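Local coordinates for trwC protein (Escherichia coli, PDB 1OMH), which nicks plasmid DNA at its origin of transfer to start bacterial conjugation, this chain being the N-terminal relaxase domain of a longer protein that probably also carries a helicase, at residues Q228-F232 with T284-I290; A121-A127 with E138-L143; A98-G102 with R278-Q282. All coordinates share one frame; numbering follows the deposited sequence.

Contact 1: Q228-F232 with T284-I290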
loop_
_atom_site.group_PDB
_atom_site.type_symbol
_atom_site.label_atom_id
_atom_site.label_comp_id
_atom_site.label_asym_id
_atom_site.label_seq_id
_atom_site.Cartn_x
_atom_site.Cartn_y
_atom_site.Cartn_z
ATOM N N GLN B 228 -12.640 -21.038 0.834
ATOM C CA GLN B 228 -11.680 -20.892 1.921
ATOM C C GLN B 228 -11.197 -19.448 1.968
ATOM O O GLN B 228 -10.986 -18.885 3.044
ATOM C CB GLN B 228 -10.506 -21.870 1.713
ATOM C CG GLN B 228 -10.983 -23.323 1.628
ATOM C CD GLN B 228 -9.910 -24.307 1.176
ATOM O OE1 GLN B 228 -9.105 -24.009 0.294
ATOM N NE2 GLN B 228 -9.913 -25.495 1.769
ATOM N N ILE B 229 -11.025 -18.849 0.793
ATOM C CA ILE B 229 -10.588 -17.459 0.704
ATOM C C ILE B 229 -11.645 -16.571 1.362
ATOM O O ILE B 229 -11.332 -15.738 2.220
ATOM C CB ILE B 229 -10.414 -17.029 -0.779
ATOM C CG1 ILE B 229 -9.144 -17.650 -1.365
ATOM C CG2 ILE B 229 -10.402 -15.529 -0.903
ATOM C CD1 ILE B 229 -7.897 -17.381 -0.567
ATOM N N GLU B 230 -12.902 -16.768 0.969
ATOM C CA GLU B 230 -13.998 -15.974 1.507
ATOM C C GLU B 230 -14.138 -16.159 3.016
ATOM O O GLU B 230 -14.553 -15.241 3.727
ATOM C CB GLU B 230 -15.301 -16.343 0.792
ATOM C CG GLU B 230 -15.162 -16.312 -0.723
ATOM C CD GLU B 230 -16.474 -16.461 -1.463
ATOM O OE1 GLU B 230 -17.282 -17.335 -1.085
ATOM O OE2 GLU B 230 -16.689 -15.708 -2.440
ATOM N N GLY B 231 -13.777 -17.343 3.501
ATOM C CA GLY B 231 -13.862 -17.615 4.923
ATOM C C GLY B 231 -12.915 -16.737 5.719
ATOM O O GLY B 231 -13.050 -16.623 6.931
ATOM N N PHE B 232 -11.945 -16.138 5.036
ATOM C CA PHE B 232 -10.967 -15.249 5.670
ATOM C C PHE B 232 -11.044 -13.846 5.052
ATOM O O PHE B 232 -10.079 -13.075 5.113
ATOM C CB PHE B 232 -9.532 -15.781 5.490
ATOM C CG PHE B 232 -9.135 -16.849 6.476
ATOM C CD1 PHE B 232 -9.044 -18.184 6.085
ATOM C CD2 PHE B 232 -8.813 -16.513 7.787
ATOM C CE1 PHE B 232 -8.632 -19.173 6.992
ATOM C CE2 PHE B 232 -8.402 -17.491 8.697
ATOM C CZ PHE B 232 -8.313 -18.825 8.293
ATOM N N THR B 284 -9.423 -21.730 12.472
ATOM C CA THR B 284 -10.401 -21.372 11.451
ATOM C C THR B 284 -10.060 -22.041 10.126
ATOM O O THR B 284 -10.945 -22.495 9.410
ATOM C CB THR B 284 -10.462 -19.839 11.259
ATOM O OG1 THR B 284 -10.934 -19.237 12.467
ATOM C CG2 THR B 284 -11.402 -19.466 10.117
ATOM N N ALA B 285 -8.771 -22.107 9.811
ATOM C CA ALA B 285 -8.327 -22.729 8.570
ATOM C C ALA B 285 -8.698 -24.207 8.543
ATOM O O ALA B 285 -9.141 -24.727 7.521
ATOM C CB ALA B 285 -6.815 -22.562 8.412
ATOM N N LYS B 286 -8.507 -24.884 9.669
ATOM C CA LYS B 286 -8.840 -26.304 9.760
ATOM C C LYS B 286 -10.333 -26.485 9.528
ATOM O O LYS B 286 -10.760 -27.374 8.802
ATOM C CB LYS B 286 -8.465 -26.849 11.140
ATOM C CG LYS B 286 -6.967 -26.975 11.352
ATOM C CD LYS B 286 -6.628 -27.263 12.801
ATOM C CE LYS B 286 -5.184 -27.714 12.931
ATOM N NZ LYS B 286 -4.252 -26.809 12.212
ATOM N N GLU B 287 -11.124 -25.618 10.144
ATOM C CA GLU B 287 -12.566 -25.684 10.010
ATOM C C GLU B 287 -12.965 -25.512 8.544
ATOM O O GLU B 287 -13.894 -26.168 8.058
ATOM C CB GLU B 287 -13.199 -24.602 10.893
ATOM C CG GLU B 287 -14.684 -24.733 11.117
ATOM C CD GLU B 287 -15.489 -23.938 10.124
ATOM O OE1 GLU B 287 -15.211 -22.729 9.976
ATOM O OE2 GLU B 287 -16.401 -24.518 9.499
ATOM N N LEU B 288 -12.252 -24.640 7.834
ATOM C CA LEU B 288 -12.533 -24.390 6.421
ATOM C C LEU B 288 -11.944 -25.487 5.532
ATOM O O LEU B 288 -12.130 -25.477 4.318
ATOM C CB LEU B 288 -11.971 -23.026 6.003
ATOM C CG LEU B 288 -12.625 -21.799 6.644
ATOM C CD1 LEU B 288 -11.741 -20.573 6.426
ATOM C CD2 LEU B 288 -14.005 -21.592 6.054
ATOM N N GLY B 289 -11.235 -26.427 6.148
ATOM C CA GLY B 289 -10.651 -27.529 5.401
ATOM C C GLY B 289 -9.459 -27.175 4.531
ATOM O O GLY B 289 -9.211 -27.830 3.519
ATOM N N ILE B 290 -8.714 -26.144 4.920
ATOM C CA ILE B 290 -7.546 -25.726 4.155
ATOM C C ILE B 290 -6.369 -26.647 4.419
ATOM O O ILE B 290 -6.059 -26.969 5.567
ATOM C CB ILE B 290 -7.089 -24.293 4.525
ATOM C CG1 ILE B 290 -8.194 -23.282 4.219
ATOM C CG2 ILE B 290 -5.827 -23.933 3.746
ATOM C CD1 ILE B 290 -7.854 -21.873 4.653
#
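With CG anti to its carbonyl carbon (chi1 -82°), Phe232 sends its ring across to helix 274-287, while Gln228, extended beyond CG (chi2 170°), reaches past Ile290 toward the end of that helix. Leu288 CD1 meets the ring obliquely, 3.5 Å from Phe232 CE1. Ile290 CD1 comes up at the ring edge, near its plane, 3.7 Å from the same CE1. At the far end of the ring Phe232 CZ has the methyl CG2 of Thr284 at 3.6 Å, and the same CZ, at the ring edge, also meets the backbone N of Ala285. The hydroxyl of Thr284 turns instead to the carbonyl of Glu280 in its own helix.

Helix 274-287 finishes here in a Schellman motif: Gly289 has positive phi (73°), Gly289 N bonds to Lys286 O, and Ile290 N to Ala285 O. The reversal brings Ile290 back against helix 226-230, its CG1 lying 3.6 Å from Gln228 CD as the two side chains run past each other in opposite directions. Gln228 NE2 donates a long, weak hydrogen bond of 3.4 Å to Leu288 O, whereas its OE1 accepts from the backbone N of Asp225. The amide thus sits between the start of its own helix and, through the weak bond, the end of helix 274-287. Beside it Leu288 CD1 lies 3.9 Å from Gly231 CA; a beta carbon at that glycine would run into this methyl.

Contact 2: A121-A127 with E138-L143; sequences AEARAQA and ETTGNL
Ala127 and Glu138 form an antiparallel hydrogen-bonded pair, with Ala127 N to Glu138 O at 2.9 Å and Glu138 N to Ala127 O at 2.8 Å. Beyond it the two segments remain close but leave regular strand geometry: residues 122-125 make a type I turn, and Gly141 takes a positive phi of 66°. Ala125 O serves as acceptor for this irregular part. Gly141 N approaches it almost straight in the N-H direction (177°) at 3.3 Å, though from above the carbonyl plane, and Thr140 N adds a weak, bent bond.

Among the side chains, Glu122 has CG anti to its backbone N (chi1 179°), which carries the carboxylate past Gly141 to the backbone of Leu143. Leu143 N donates to the anti lone pair of Glu122 OE2 at 2.9 Å, and Lys39 N bonds to that same oxygen, so two backbone groups grip the buried acid. Leu143 in turn lays CD2 3.6 Å from Ala125 CB and CD1 against Glu122 CA. Farther along, Gln126 NE2 gives Thr139 OG1 a bond of 2.9 Å lying in the amide plane, the two side chains meeting obliquely.

The whole is the base of a two-stranded beta hairpin, strands 126-131 and 134-139, at the point where its first strand emerges from the turn after helix 104-122 and its second leads on toward strand 145-152 of the central sheet.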
loop_
_atom_site.group_PDB
_atom_site.type_symbol
_atom_site.label_atom_id
_atom_site.label_comp_id
_atom_site.label_asym_id
_atom_site.label_seq_id
_atom_site.Cartn_x
_atom_site.Cartn_y
_atom_site.Cartn_z
ATOM N N ALA B 121 8.181 3.319 -9.523
ATOM C CA ALA B 121 7.389 4.490 -9.184
ATOM C C ALA B 121 8.390 5.642 -9.059
ATOM O O ALA B 121 8.106 6.772 -9.451
ATOM C CB ALA B 121 6.661 4.275 -7.858
ATOM N N GLU B 122 9.574 5.336 -8.529
ATOM C CA GLU B 122 10.602 6.360 -8.359
ATOM C C GLU B 122 11.125 6.867 -9.706
ATOM O O GLU B 122 11.469 8.040 -9.847
ATOM C CB GLU B 122 11.762 5.819 -7.517
ATOM C CG GLU B 122 12.895 6.820 -7.308
ATOM C CD GLU B 122 13.937 6.323 -6.329
ATOM O OE1 GLU B 122 14.367 5.162 -6.464
ATOM O OE2 GLU B 122 14.334 7.092 -5.430
ATOM N N ALA B 123 11.185 5.983 -10.692
ATOM C CA ALA B 123 11.647 6.372 -12.019
ATOM C C ALA B 123 10.663 7.382 -12.602
ATOM O O ALA B 123 10.961 8.056 -13.588
ATOM C CB ALA B 123 11.749 5.144 -12.927
ATOM N N ARG B 124 9.492 7.491 -11.976
ATOM C CA ARG B 124 8.459 8.416 -12.429
ATOM C C ARG B 124 8.358 9.683 -11.576
ATOM O O ARG B 124 7.509 10.535 -11.829
ATOM C CB ARG B 124 7.101 7.704 -12.470
ATOM C CG ARG B 124 7.006 6.628 -13.545
ATOM C CD ARG B 124 5.736 5.797 -13.401
ATOM N NE ARG B 124 5.505 4.933 -14.561
ATOM C CZ ARG B 124 6.226 3.858 -14.864
ATOM N NH1 ARG B 124 7.240 3.484 -14.091
ATOM N NH2 ARG B 124 5.932 3.153 -15.950
ATOM N N ALA B 125 9.231 9.813 -10.580
ATOM C CA ALA B 125 9.229 10.995 -9.716
ATOM C C ALA B 125 9.539 12.227 -10.556
ATOM O O ALA B 125 10.495 12.228 -11.335
ATOM C CB ALA B 125 10.275 10.853 -8.622
ATOM N N GLN B 126 8.741 13.272 -10.386
ATOM C CA GLN B 126 8.935 14.505 -11.131
ATOM C C GLN B 126 8.679 15.736 -10.281
ATOM O O GLN B 126 8.068 15.666 -9.217
ATOM C CB GLN B 126 7.997 14.563 -12.336
ATOM C CG GLN B 126 8.106 13.399 -13.293
ATOM C CD GLN B 126 7.368 13.662 -14.591
ATOM O OE1 GLN B 126 6.180 14.005 -14.588
ATOM N NE2 GLN B 126 8.071 13.505 -15.713
ATOM N N ALA B 127 9.147 16.873 -10.777
ATOM C CA ALA B 127 8.964 18.150 -10.102
ATOM C C ALA B 127 8.964 19.220 -11.185
ATOM O O ALA B 127 9.360 18.956 -12.313
ATOM C CB ALA B 127 10.103 18.396 -9.122
ATOM N N GLU B 138 10.442 18.293 -14.831
ATOM C CA GLU B 138 11.676 17.528 -14.747
ATOM C C GLU B 138 11.465 16.186 -14.076
ATOM O O GLU B 138 10.791 16.101 -13.048
ATOM C CB GLU B 138 12.722 18.323 -13.963
ATOM C CG GLU B 138 14.094 17.656 -13.868
ATOM C CD GLU B 138 14.986 18.303 -12.817
ATOM O OE1 GLU B 138 14.956 19.549 -12.700
ATOM O OE2 GLU B 138 15.722 17.569 -12.119
ATOM N N THR B 139 12.026 15.139 -14.673
ATOM C CA THR B 139 11.941 13.809 -14.099
ATOM C C THR B 139 13.165 13.731 -13.188
ATOM O O THR B 139 14.302 13.625 -13.655
ATOM C CB THR B 139 12.017 12.715 -15.184
ATOM O OG1 THR B 139 10.904 12.850 -16.076
ATOM C CG2 THR B 139 11.976 11.327 -14.549
ATOM N N THR B 140 12.917 13.824 -11.885
ATOM C CA THR B 140 13.968 13.798 -10.874
ATOM C C THR B 140 14.470 12.395 -10.567
ATOM O O THR B 140 15.644 12.203 -10.242
ATOM C CB THR B 140 13.462 14.427 -9.580
ATOM O OG1 THR B 140 12.312 13.703 -9.126
ATOM C CG2 THR B 140 13.063 15.872 -9.821
ATOM N N GLY B 141 13.572 11.419 -10.646
ATOM C CA GLY B 141 13.956 10.045 -10.392
ATOM C C GLY B 141 14.381 9.726 -8.971
ATOM O O GLY B 141 15.136 8.786 -8.751
ATOM N N ASN B 142 13.921 10.505 -8.001
ATOM C CA ASN B 142 14.277 10.226 -6.615
ATOM C C ASN B 142 13.098 10.476 -5.684
ATOM O O ASN B 142 12.357 11.441 -5.839
ATOM C CB ASN B 142 15.514 11.046 -6.184
ATOM C CG ASN B 142 15.261 12.545 -6.145
ATOM O OD1 ASN B 142 14.787 13.086 -5.141
ATOM N ND2 ASN B 142 15.581 13.226 -7.240
ATOM N N LEU B 143 12.919 9.579 -4.723
ATOM C CA LEU B 143 11.825 9.701 -3.772
ATOM C C LEU B 143 12.291 9.382 -2.358
ATOM O O LEU B 143 13.339 8.762 -2.162
ATOM C CB LEU B 143 10.693 8.729 -4.142
ATOM C CG LEU B 143 9.873 8.977 -5.406
ATOM C CD1 LEU B 143 8.914 7.808 -5.632
ATOM C CD2 LEU B 143 9.115 10.285 -5.266
#

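Contact 3: A98-G102 with R278-Q282; sequences ALVAG and RAEWQ
Polar contacts centre on the carbonyl of Val100, which faces the guanidinium group of Arg278. Arg278 NE and NH1 both donate to Val100 O, each at 3.1 Å and each weak, with N-H...O angles near 135°; the single oxygen sits at the edge of the group, near its plane, in a fork between the two nitrogens. A bend at the arginine's second torsion (chi2 -57°) carries the guanidinium away from helix 274-287, over to the carbonyl of Val100 and the CA of Gly102. Gln282 NE2 lies 3.4 Å above the guanidinium plane, over its centre, so the amide covers one face while the carbonyl meets the edge. Lysine in place of Arg278 would probably lose the two-pronged grip on Val100 O and leave the Gln282 amide without the flat group it lies over.

Steric limits matter at Gly102, whose CA is 3.7 Å from Arg278 NH1. A beta carbon there would collide with that nitrogen, and the backbone angles by themselves already call for glycine.

Apolar packing is shared by Leu99, Val100 and Trp281. Val100 divides its methyls between two residues: CG2 touches Trp281 CB at 3.8 Å, and CG1 lies 3.8 Å from Gln282 CA. The benzo end of the indole reaches Leu99, with CZ3 3.9 Å from Leu99 CB, and Leu99 O stands at the ring edge.

Around this junction the end of helix 92-99 meets the middle of helix 274-287 beside strands 158-167 and 145-152 of the central sheet. Pro158 touches Leu99, Val100 and Trp281, Thr152 touches Trp281, and Trp281 NE1 bonds to Arg156 O. Leu99 also packs on Ile107 of helix 104-122, and its side chain is about 7 Å from that of His161, a zinc ligand in another structure of this protein.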
loop_
_atom_site.group_PDB
_atom_site.type_symbol
_atom_site.label_atom_id
_atom_site.label_comp_id
_atom_site.label_asym_id
_atom_site.label_seq_id
_atom_site.Cartn_x
_atom_site.Cartn_y
_atom_site.Cartn_z
ATOM N N ALA B 98 1.370 -17.269 4.217
ATOM C CA ALA B 98 2.428 -16.602 4.963
ATOM C C ALA B 98 2.157 -16.412 6.450
ATOM O O ALA B 98 3.045 -16.616 7.274
ATOM C CB ALA B 98 2.724 -15.245 4.339
ATOM N N LEU B 99 0.929 -16.038 6.790
ATOM C CA LEU B 99 0.581 -15.734 8.175
ATOM C C LEU B 99 -0.083 -16.828 9.002
ATOM O O LEU B 99 0.041 -16.840 10.226
ATOM C CB LEU B 99 -0.283 -14.467 8.196
ATOM C CG LEU B 99 0.348 -13.274 7.456
ATOM C CD1 LEU B 99 -0.629 -12.106 7.429
ATOM C CD2 LEU B 99 1.652 -12.857 8.132
ATOM N N VAL B 100 -0.805 -17.728 8.352
ATOM C CA VAL B 100 -1.442 -18.815 9.080
ATOM C C VAL B 100 -0.523 -20.037 9.018
ATOM O O VAL B 100 -0.131 -20.566 10.055
ATOM C CB VAL B 100 -2.819 -19.156 8.487
ATOM C CG1 VAL B 100 -3.513 -20.216 9.348
ATOM C CG2 VAL B 100 -3.673 -17.893 8.420
ATOM N N ALA B 101 -0.177 -20.470 7.802
ATOM C CA ALA B 101 0.721 -21.613 7.613
ATOM C C ALA B 101 2.115 -21.278 8.147
ATOM O O ALA B 101 2.851 -22.160 8.580
ATOM C CB ALA B 101 0.808 -21.989 6.138
ATOM N N GLY B 102 2.478 -20.001 8.095
ATOM C CA GLY B 102 3.767 -19.577 8.614
ATOM C C GLY B 102 4.971 -19.628 7.691
ATOM O O GLY B 102 6.079 -19.905 8.149
ATOM N N ARG B 278 -3.502 -15.651 16.069
ATOM C CA ARG B 278 -2.868 -16.608 15.159
ATOM C C ARG B 278 -3.467 -17.997 15.391
ATOM O O ARG B 278 -3.741 -18.747 14.445
ATOM C CB ARG B 278 -1.353 -16.646 15.420
ATOM C CG ARG B 278 -0.483 -17.056 14.226
ATOM C CD ARG B 278 -0.856 -18.420 13.665
ATOM N NE ARG B 278 0.091 -18.900 12.656
ATOM C CZ ARG B 278 1.344 -19.268 12.917
ATOM N NH1 ARG B 278 2.130 -19.695 11.936
ATOM N NH2 ARG B 278 1.811 -19.211 14.157
ATOM N N ALA B 279 -3.658 -18.337 16.664
ATOM C CA ALA B 279 -4.227 -19.624 17.041
ATOM C C ALA B 279 -5.648 -19.740 16.487
ATOM O O ALA B 279 -6.079 -20.815 16.080
ATOM C CB ALA B 279 -4.235 -19.764 18.566
ATOM N N GLU B 280 -6.372 -18.625 16.477
ATOM C CA GLU B 280 -7.734 -18.609 15.958
ATOM C C GLU B 280 -7.688 -18.885 14.453
ATOM O O GLU B 280 -8.452 -19.701 13.928
ATOM C CB GLU B 280 -8.388 -17.239 16.211
ATOM C CG GLU B 280 -9.852 -17.159 15.776
ATOM C CD GLU B 280 -10.464 -15.765 15.932
ATOM O OE1 GLU B 280 -10.060 -15.013 16.844
ATOM O OE2 GLU B 280 -11.372 -15.430 15.143
ATOM N N TRP B 281 -6.786 -18.192 13.764
ATOM C CA TRP B 281 -6.627 -18.366 12.324
ATOM C C TRP B 281 -6.382 -19.831 11.987
ATOM O O TRP B 281 -7.028 -20.395 11.109
ATOM C CB TRP B 281 -5.439 -17.542 11.795
ATOM C CG TRP B 281 -5.616 -16.043 11.821
ATOM C CD1 TRP B 281 -6.794 -15.347 11.929
ATOM C CD2 TRP B 281 -4.587 -15.063 11.664
ATOM N NE1 TRP B 281 -6.556 -13.994 11.849
ATOM C CE2 TRP B 281 -5.208 -13.792 11.684
ATOM C CE3 TRP B 281 -3.196 -15.132 11.505
ATOM C CZ2 TRP B 281 -4.486 -12.602 11.549
ATOM C CZ3 TRP B 281 -2.478 -13.950 11.373
ATOM C CH2 TRP B 281 -3.126 -12.701 11.396
ATOM N N GLN B 282 -5.434 -20.447 12.685
ATOM C CA GLN B 282 -5.116 -21.846 12.426
ATOM C C GLN B 282 -6.325 -22.743 12.637
ATOM O O GLN B 282 -6.578 -23.659 11.850
ATOM C CB GLN B 282 -3.946 -22.291 13.310
ATOM C CG GLN B 282 -2.673 -21.509 13.001
ATOM C CD GLN B 282 -1.495 -21.912 13.863
ATOM O OE1 GLN B 282 -1.588 -21.932 15.090
ATOM N NE2 GLN B 282 -0.373 -22.225 13.223
#

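How the contacts relate
From the N terminus, the end of helix 92-99 opens contact 3, which closes only when helix 274-287 arrives. Nested inside that loop, contact 2 opens at the end of the next helix, 104-122, and closes locally across the hairpin of strands 126-131 and 134-139, about 39 Å from contact 3 between centres. Contact 1 opens later, at helix 226-230, and closes at residues 284-290, beyond the second segment of contact 3, so those two cross. Both use helix 274-287 and touch, with Phe232 CZ 3.5 Å from Trp281 O. Together they fasten this late helix to helices 92-99 and 226-230, while contact 2 lies on the opposite side of the chain's centre.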